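Local coordinates for CRISPR-associated endonuclease Cas9 (Campylobacter jejuni subsp. jejuni serotype O:2, PDB 5X2H), which is an RNA-guided endonuclease of bacterial adaptive immunity that cuts both strands of invading DNA with its RuvC-like and HNH nuclease domains, at residues S204-K207 / D208-K211; L212-K215 / K216-F220; N777-E780 / T781-K784. All blocks are in the same frame, centred on the assembly; numbering follows the deposited sequence.

How the interactions relate
Interactions 1 and 2 follow one another along a single element, helix 203-219: residues 204-211 form its first turns, and 212-220 carry it to its end. Their centres are 13 Å apart, and neither closes a long loop, since each joins side chains within a turn or so. Interaction 1 faces helices 150-162, 168-175 and 226-236; interaction 2 faces helices 121-133 and 226-236, so the helix packs against several neighbouring helices. Interaction 3 comes far later, in the loop between strand 769-773 and helix 784-789 of the PI-CTD region, where it forms a tight turn, its centre 71 and 82 Å from those of interactions 1 and 2, across the chain's centre.

Interaction 1: residues S204-K207 / D208-K211; sequences SFLK and DELK
The carbonyl O of S204 accepts the backbone N of D208 at 3.0 Å, and the same aspartate brings its carboxylate back toward this oxygen. D208 CG lies anti to its carbonyl carbon (chi1 -64°), which turns OD2 back along the helix to 3.0 Å from S204 O; the two are both acceptors, so the approach is no bond. Two acceptors this close probably repel, a cost that the exposed position would let water ease. From there OD2 also meets the ring of F205, 4.0 Å from CD1, with the ring and carboxylate planes 82° apart.

F205 O accepts E209 N at 3.0 Å, and the same i to i+4 pattern continues through L210 and K211. On the buried side, L206 and E209 lie side by side with CD2 4.1 Å from OE2; E209 OE1 forms a salt bridge with R111, and OE2 a weak hydrogen bond with G169 N. The hydrophobic F205 and L206 both rest on V168 of helix 168-175, while L210 packs on helix 226-236.

K207 and K211 are both extended, and their CE atoms meet at 3.9 Å. Their methylenes pack while the ammonium nitrogens stay 4.7 Å apart, a like-charge closeness that probably costs some energy. L206, L210 and E209 are thus buried, the glutamate's charge met by R111; D208 and K211 are exposed, with F205 and K207 in between.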
loop_
_atom_site.group_PDB
_atom_site.type_symbol
_atom_site.label_atom_id
_atom_site.label_comp_id
_atom_site.label_asym_id
_atom_site.label_seq_id
_atom_site.Cartn_x
_atom_site.Cartn_y
_atom_site.Cartn_z
ATOM N N SER A 204 1.737 20.069 -23.072
ATOM C CA SER A 204 1.011 21.044 -23.880
ATOM C C SER A 204 1.817 21.496 -25.092
ATOM O O SER A 204 1.236 21.840 -26.128
ATOM C CB SER A 204 0.622 22.252 -23.029
ATOM O OG SER A 204 1.768 22.966 -22.600
ATOM N N PHE A 205 3.149 21.505 -24.987
ATOM C CA PHE A 205 3.967 21.890 -26.133
ATOM C C PHE A 205 3.945 20.823 -27.219
ATOM O O PHE A 205 3.987 21.153 -28.410
ATOM C CB PHE A 205 5.404 22.174 -25.694
ATOM C CG PHE A 205 5.553 23.437 -24.893
ATOM C CD1 PHE A 205 5.273 24.667 -25.463
ATOM C CD2 PHE A 205 5.979 23.394 -23.575
ATOM C CE1 PHE A 205 5.408 25.834 -24.733
ATOM C CE2 PHE A 205 6.117 24.557 -22.839
ATOM C CZ PHE A 205 5.831 25.781 -23.420
ATOM N N LEU A 206 3.872 19.548 -26.837
ATOM C CA LEU A 206 3.783 18.490 -27.836
ATOM C C LEU A 206 2.404 18.447 -28.480
ATOM O O LEU A 206 2.276 18.053 -29.645
ATOM C CB LEU A 206 4.136 17.144 -27.203
ATOM C CG LEU A 206 5.623 16.979 -26.870
ATOM C CD1 LEU A 206 5.806 16.255 -25.563
ATOM C CD2 LEU A 206 6.346 16.244 -27.989
ATOM N N LYS A 207 1.363 18.849 -27.746
ATOM C CA LYS A 207 0.061 19.019 -28.375
ATOM C C LYS A 207 0.076 20.185 -29.353
ATOM O O LYS A 207 -0.575 20.122 -30.402
ATOM C CB LYS A 207 -1.020 19.218 -27.311
ATOM C CG LYS A 207 -2.440 19.142 -27.850
ATOM C CD LYS A 207 -3.464 19.187 -26.726
ATOM C CE LYS A 207 -4.869 18.937 -27.253
ATOM N NZ LYS A 207 -5.863 18.861 -26.144
ATOM N N ASP A 208 0.826 21.248 -29.038
ATOM C CA ASP A 208 0.957 22.364 -29.968
ATOM C C ASP A 208 1.663 21.936 -31.247
ATOM O O ASP A 208 1.327 22.411 -32.337
ATOM C CB ASP A 208 1.713 23.519 -29.310
ATOM C CG ASP A 208 0.971 24.103 -28.124
ATOM O OD1 ASP A 208 -0.274 24.016 -28.095
ATOM O OD2 ASP A 208 1.637 24.652 -27.221
ATOM N N GLU A 209 2.644 21.038 -31.136
ATOM C CA GLU A 209 3.382 20.614 -32.321
ATOM C C GLU A 209 2.491 19.819 -33.267
ATOM O O GLU A 209 2.451 20.090 -34.472
ATOM C CB GLU A 209 4.607 19.795 -31.918
ATOM C CG GLU A 209 5.402 19.282 -33.109
ATOM C CD GLU A 209 6.595 18.436 -32.707
ATOM O OE1 GLU A 209 7.213 17.819 -33.602
ATOM O OE2 GLU A 209 6.911 18.382 -31.499
ATOM N N LEU A 210 1.761 18.835 -32.733
ATOM C CA LEU A 210 0.884 18.031 -33.577
ATOM C C LEU A 210 -0.225 18.873 -34.205
ATOM O O LEU A 210 -0.641 18.598 -35.336
ATOM C CB LEU A 210 0.296 16.876 -32.768
ATOM C CG LEU A 210 -0.391 15.774 -33.573
ATOM C CD1 LEU A 210 0.486 15.331 -34.732
ATOM C CD2 LEU A 210 -0.727 14.590 -32.672
ATOM N N LYS A 211 -0.712 19.897 -33.497
ATOM C CA LYS A 211 -1.657 20.824 -34.117
ATOM C C LYS A 211 -0.991 21.618 -35.234
ATOM O O LYS A 211 -1.592 21.837 -36.292
ATOM C CB LYS A 211 -2.242 21.773 -33.071
ATOM C CG LYS A 211 -3.178 21.113 -32.072
ATOM C CD LYS A 211 -3.764 22.138 -31.109
ATOM C CE LYS A 211 -4.735 21.491 -30.135
ATOM N NZ LYS A 211 -5.251 22.469 -29.142
#

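Interaction 2: residues L212-K215 / K216-F220; sequences LIFK and KQREF
Regular i to i+4 hydrogen bonds join the two segments along the last turns of helix 203-219, from K216 N to L212 O at 2.8 Å through to E219 N and K215 O, after which F220 N bonds K216 O.

L212 and K216 lie side by side, pointing the same way. The leucine's CD1 rests 3.9 Å from K216 CG and also near CE, so the lysine lends its aliphatic stem to an apolar neighbour and carries its charged end onward; the stem bends at chi2 (-91°). I213 and Q217 run alongside each other too, with I213 CG2 4.2 Å from Q217 CG. I213 belongs to the buried side, packing on F124 and V127 of helix 121-133. Q217 is also buried, but its amide is satisfied: OE1 accepts L119 N, and NE2 donates to the carbonyls of A114 and E117, a task that suits a group with both a donor and an acceptor end.

R218 bends at chi3 (-57°) and folds back over the preceding turn, so that NH2 comes 3.9 Å from F214 CB and one guanidinium face looks toward F214 C. Its charge is met by E229 of helix 226-236, while the F214 ring sits edge-to-face with F124 and with F224. Across the outer side, K215 NZ lies 3.9 Å from E219 OE2 in a long salt bridge.

The buried Q217 amide is met by three hydrogen bonds to backbone groups, and the exposed R218 by E229, whereas the exposed lysine-glutamate pair, being long and solvent-accessible, probably contributes little stability.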
loop_
_atom_site.group_PDB
_atom_site.type_symbol
_atom_site.label_atom_id
_atom_site.label_comp_id
_atom_site.label_asym_id
_atom_site.label_seq_id
_atom_site.Cartn_x
_atom_site.Cartn_y
_atom_site.Cartn_z
ATOM N N LEU A 212 0.252 22.055 -35.015
ATOM C CA LEU A 212 0.966 22.813 -36.035
ATOM C C LEU A 212 1.291 21.944 -37.242
ATOM O O LEU A 212 1.204 22.404 -38.387
ATOM C CB LEU A 212 2.244 23.408 -35.443
ATOM C CG LEU A 212 3.168 24.149 -36.412
ATOM C CD1 LEU A 212 2.492 25.403 -36.953
ATOM C CD2 LEU A 212 4.489 24.489 -35.740
ATOM N N ILE A 213 1.666 20.685 -37.007
ATOM C CA ILE A 213 2.009 19.792 -38.111
ATOM C C ILE A 213 0.793 19.541 -38.994
ATOM O O ILE A 213 0.896 19.533 -40.227
ATOM C CB ILE A 213 2.604 18.479 -37.571
ATOM C CG1 ILE A 213 3.988 18.732 -36.967
ATOM C CG2 ILE A 213 2.678 17.434 -38.671
ATOM C CD1 ILE A 213 4.614 17.505 -36.329
ATOM N N PHE A 214 -0.376 19.331 -38.380
ATOM C CA PHE A 214 -1.601 19.170 -39.158
ATOM C C PHE A 214 -1.871 20.403 -40.012
ATOM O O PHE A 214 -2.160 20.292 -41.209
ATOM C CB PHE A 214 -2.785 18.889 -38.230
ATOM C CG PHE A 214 -3.095 17.426 -38.063
ATOM C CD1 PHE A 214 -3.780 16.736 -39.048
ATOM C CD2 PHE A 214 -2.709 16.745 -36.921
ATOM C CE1 PHE A 214 -4.070 15.393 -38.903
ATOM C CE2 PHE A 214 -2.998 15.399 -36.769
ATOM C CZ PHE A 214 -3.680 14.724 -37.763
ATOM N N LYS A 215 -1.766 21.590 -39.410
ATOM C CA LYS A 215 -2.033 22.827 -40.139
ATOM C C LYS A 215 -1.023 23.044 -41.260
ATOM O O LYS A 215 -1.390 23.476 -42.360
ATOM C CB LYS A 215 -2.027 24.010 -39.172
ATOM C CG LYS A 215 -2.107 25.375 -39.840
ATOM C CD LYS A 215 -1.216 26.376 -39.117
ATOM C CE LYS A 215 -2.016 27.495 -38.471
ATOM N NZ LYS A 215 -2.382 28.554 -39.450
ATOM N N LYS A 216 0.254 22.749 -41.004
ATOM C CA LYS A 216 1.273 22.937 -42.032
ATOM C C LYS A 216 1.123 21.920 -43.156
ATOM O O LYS A 216 1.272 22.266 -44.333
ATOM C CB LYS A 216 2.667 22.858 -41.410
ATOM C CG LYS A 216 3.021 24.059 -40.546
ATOM C CD LYS A 216 3.708 25.154 -41.353
ATOM C CE LYS A 216 3.464 26.523 -40.733
ATOM N NZ LYS A 216 4.392 27.562 -41.258
ATOM N N GLN A 217 0.832 20.662 -42.815
ATOM C CA GLN A 217 0.555 19.668 -43.849
ATOM C C GLN A 217 -0.695 20.027 -44.636
ATOM O O GLN A 217 -0.800 19.696 -45.824
ATOM C CB GLN A 217 0.412 18.280 -43.225
ATOM C CG GLN A 217 1.716 17.704 -42.702
ATOM C CD GLN A 217 2.780 17.618 -43.777
ATOM O OE1 GLN A 217 2.713 16.772 -44.667
ATOM N NE2 GLN A 217 3.768 18.503 -43.702
ATOM N N ARG A 218 -1.650 20.696 -43.992
ATOM C CA ARG A 218 -2.828 21.182 -44.698
ATOM C C ARG A 218 -2.441 22.208 -45.755
ATOM O O ARG A 218 -2.949 22.175 -46.882
ATOM C CB ARG A 218 -3.811 21.776 -43.691
ATOM C CG ARG A 218 -5.233 21.949 -44.182
ATOM C CD ARG A 218 -6.136 22.227 -42.993
ATOM N NE ARG A 218 -6.040 21.154 -42.006
ATOM C CZ ARG A 218 -6.187 21.321 -40.696
ATOM N NH1 ARG A 218 -6.429 22.526 -40.197
ATOM N NH2 ARG A 218 -6.082 20.282 -39.881
ATOM N N GLU A 219 -1.528 23.120 -45.411
ATOM C CA GLU A 219 -1.084 24.126 -46.367
ATOM C C GLU A 219 -0.291 23.504 -47.509
ATOM O O GLU A 219 -0.284 24.045 -48.622
ATOM C CB GLU A 219 -0.244 25.187 -45.657
ATOM C CG GLU A 219 -0.957 25.875 -44.504
ATOM C CD GLU A 219 -0.019 26.713 -43.653
ATOM O OE1 GLU A 219 1.196 26.739 -43.947
ATOM O OE2 GLU A 219 -0.500 27.345 -42.687
ATOM N N PHE A 220 0.375 22.380 -47.261
ATOM C CA PHE A 220 1.207 21.732 -48.265
ATOM C C PHE A 220 0.432 20.778 -49.163
ATOM O O PHE A 220 1.020 20.206 -50.086
ATOM C CB PHE A 220 2.360 20.987 -47.587
ATOM C CG PHE A 220 3.318 21.890 -46.866
ATOM C CD1 PHE A 220 3.602 23.152 -47.364
ATOM C CD2 PHE A 220 3.920 21.488 -45.685
ATOM C CE1 PHE A 220 4.478 23.991 -46.704
ATOM C CE2 PHE A 220 4.794 22.324 -45.018
ATOM C CZ PHE A 220 5.074 23.577 -45.528
#

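Interaction 3: residues N777-E780 / T781-K784; sequences NKFE and TLSK
With CG anti to the backbone N (chi1 174°), F779 sends its ring across the turn to L782, whose own chi1 of -124° lies well away from a staggered value and brings CD2 within 3.7 Å of F779 CD1. The two side chains cross at about a right angle, and the methyl approaches the ring obliquely. L782 also lays CB 3.4 Å from F779 O, so the leucine touches both the ring and the backbone of its partner, and it also touches K774 and A793.

The backbone beneath is a type I beta turn from F779 to L782. Its closing bond, from L782 N to F779 O, is weak at 3.5 Å, with a fair angle of 156° at the hydrogen. E780 and T781, at the two middle positions of the turn, are exposed, as polar residues there can readily be.

K778 runs fully extended and crosses T781 at about a right angle. The threonine's CG2 meets the far end of the K778 chain, 3.4 Å from NZ and 3.6 Å from CE, while its OG1 faces the middle methylenes, with CD at 3.8 Å. K774 NZ makes weak hydrogen bonds to that hydroxyl and to K778 O, and K778 NZ forms a weak, long ion pair with D551. Just beyond the turn, S783 is the N-cap of helix 784-789: its OG caps a backbone N at the start of the helix.

Several weak interactions, namely the turn bond, the two K774 bonds, the apolar F779-L782 contact and the lysine methylenes lying against T781, probably hold this surface turn together.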
loop_
_atom_site.group_PDB
_atom_site.type_symbol
_atom_site.label_atom_id
_atom_site.label_comp_id
_atom_site.label_asym_id
_atom_site.label_seq_id
_atom_site.Cartn_x
_atom_site.Cartn_y
_atom_site.Cartn_z
ATOM N N ASN A 777 16.050 -17.897 19.349
ATOM C CA ASN A 777 17.282 -17.259 18.883
ATOM C C ASN A 777 18.189 -16.887 20.056
ATOM O O ASN A 777 18.883 -15.869 20.034
ATOM C CB ASN A 777 16.978 -16.037 18.012
ATOM C CG ASN A 777 18.160 -15.623 17.160
ATOM O OD1 ASN A 777 18.521 -16.314 16.208
ATOM N ND2 ASN A 777 18.771 -14.494 17.500
ATOM N N LYS A 778 18.181 -17.722 21.092
ATOM C CA LYS A 778 18.959 -17.482 22.300
ATOM C C LYS A 778 20.214 -18.345 22.260
ATOM O O LYS A 778 20.128 -19.574 22.180
ATOM C CB LYS A 778 18.131 -17.786 23.549
ATOM C CG LYS A 778 18.753 -17.304 24.843
ATOM C CD LYS A 778 17.870 -17.660 26.030
ATOM C CE LYS A 778 18.441 -17.130 27.338
ATOM N NZ LYS A 778 17.627 -17.574 28.504
ATOM N N PHE A 779 21.376 -17.694 22.320
ATOM C CA PHE A 779 22.661 -18.372 22.224
ATOM C C PHE A 779 23.140 -18.938 23.554
ATOM O O PHE A 779 23.900 -19.914 23.557
ATOM C CB PHE A 779 23.713 -17.399 21.671
ATOM C CG PHE A 779 25.113 -17.942 21.670
ATOM C CD1 PHE A 779 25.520 -18.842 20.700
ATOM C CD2 PHE A 779 26.029 -17.539 22.630
ATOM C CE1 PHE A 779 26.808 -19.345 20.693
ATOM C CE2 PHE A 779 27.322 -18.039 22.631
ATOM C CZ PHE A 779 27.711 -18.943 21.659
ATOM N N GLU A 780 22.697 -18.372 24.678
ATOM C CA GLU A 780 23.287 -18.707 25.970
ATOM C C GLU A 780 22.788 -20.038 26.524
ATOM O O GLU A 780 23.515 -20.695 27.276
ATOM C CB GLU A 780 23.015 -17.586 26.977
ATOM C CG GLU A 780 23.675 -16.246 26.644
ATOM C CD GLU A 780 22.939 -15.454 25.566
ATOM O OE1 GLU A 780 21.932 -15.957 25.023
ATOM O OE2 GLU A 780 23.373 -14.323 25.260
ATOM N N THR A 781 21.569 -20.451 26.180
ATOM C CA THR A 781 21.014 -21.707 26.671
ATOM C C THR A 781 21.388 -22.903 25.804
ATOM O O THR A 781 20.866 -23.999 26.031
ATOM C CB THR A 781 19.488 -21.615 26.770
ATOM O OG1 THR A 781 18.945 -21.224 25.502
ATOM C CG2 THR A 781 19.081 -20.609 27.829
ATOM N N LEU A 782 22.278 -22.717 24.831
ATOM C CA LEU A 782 22.588 -23.765 23.865
ATOM C C LEU A 782 23.118 -25.012 24.561
ATOM O O LEU A 782 24.147 -24.969 25.242
ATOM C CB LEU A 782 23.602 -23.243 22.848
ATOM C CG LEU A 782 23.216 -23.307 21.369
ATOM C CD1 LEU A 782 21.719 -23.125 21.181
ATOM C CD2 LEU A 782 23.977 -22.251 20.589
ATOM N N SER A 783 22.405 -26.123 24.392
ATOM C CA SER A 783 22.812 -27.385 24.983
ATOM C C SER A 783 23.902 -28.042 24.140
ATOM O O SER A 783 24.214 -27.610 23.027
ATOM C CB SER A 783 21.615 -28.326 25.121
ATOM O OG SER A 783 21.123 -28.710 23.849
ATOM N N LYS A 784 24.482 -29.109 24.694
ATOM C CA LYS A 784 25.519 -29.850 23.983
ATOM C C LYS A 784 24.999 -30.371 22.649
ATOM O O LYS A 784 25.664 -30.241 21.615
ATOM C CB LYS A 784 26.019 -31.005 24.850
ATOM C CG LYS A 784 27.517 -31.001 25.110
ATOM C CD LYS A 784 27.854 -30.289 26.410
ATOM C CE LYS A 784 29.311 -30.493 26.788
ATOM N NZ LYS A 784 29.658 -31.938 26.922
#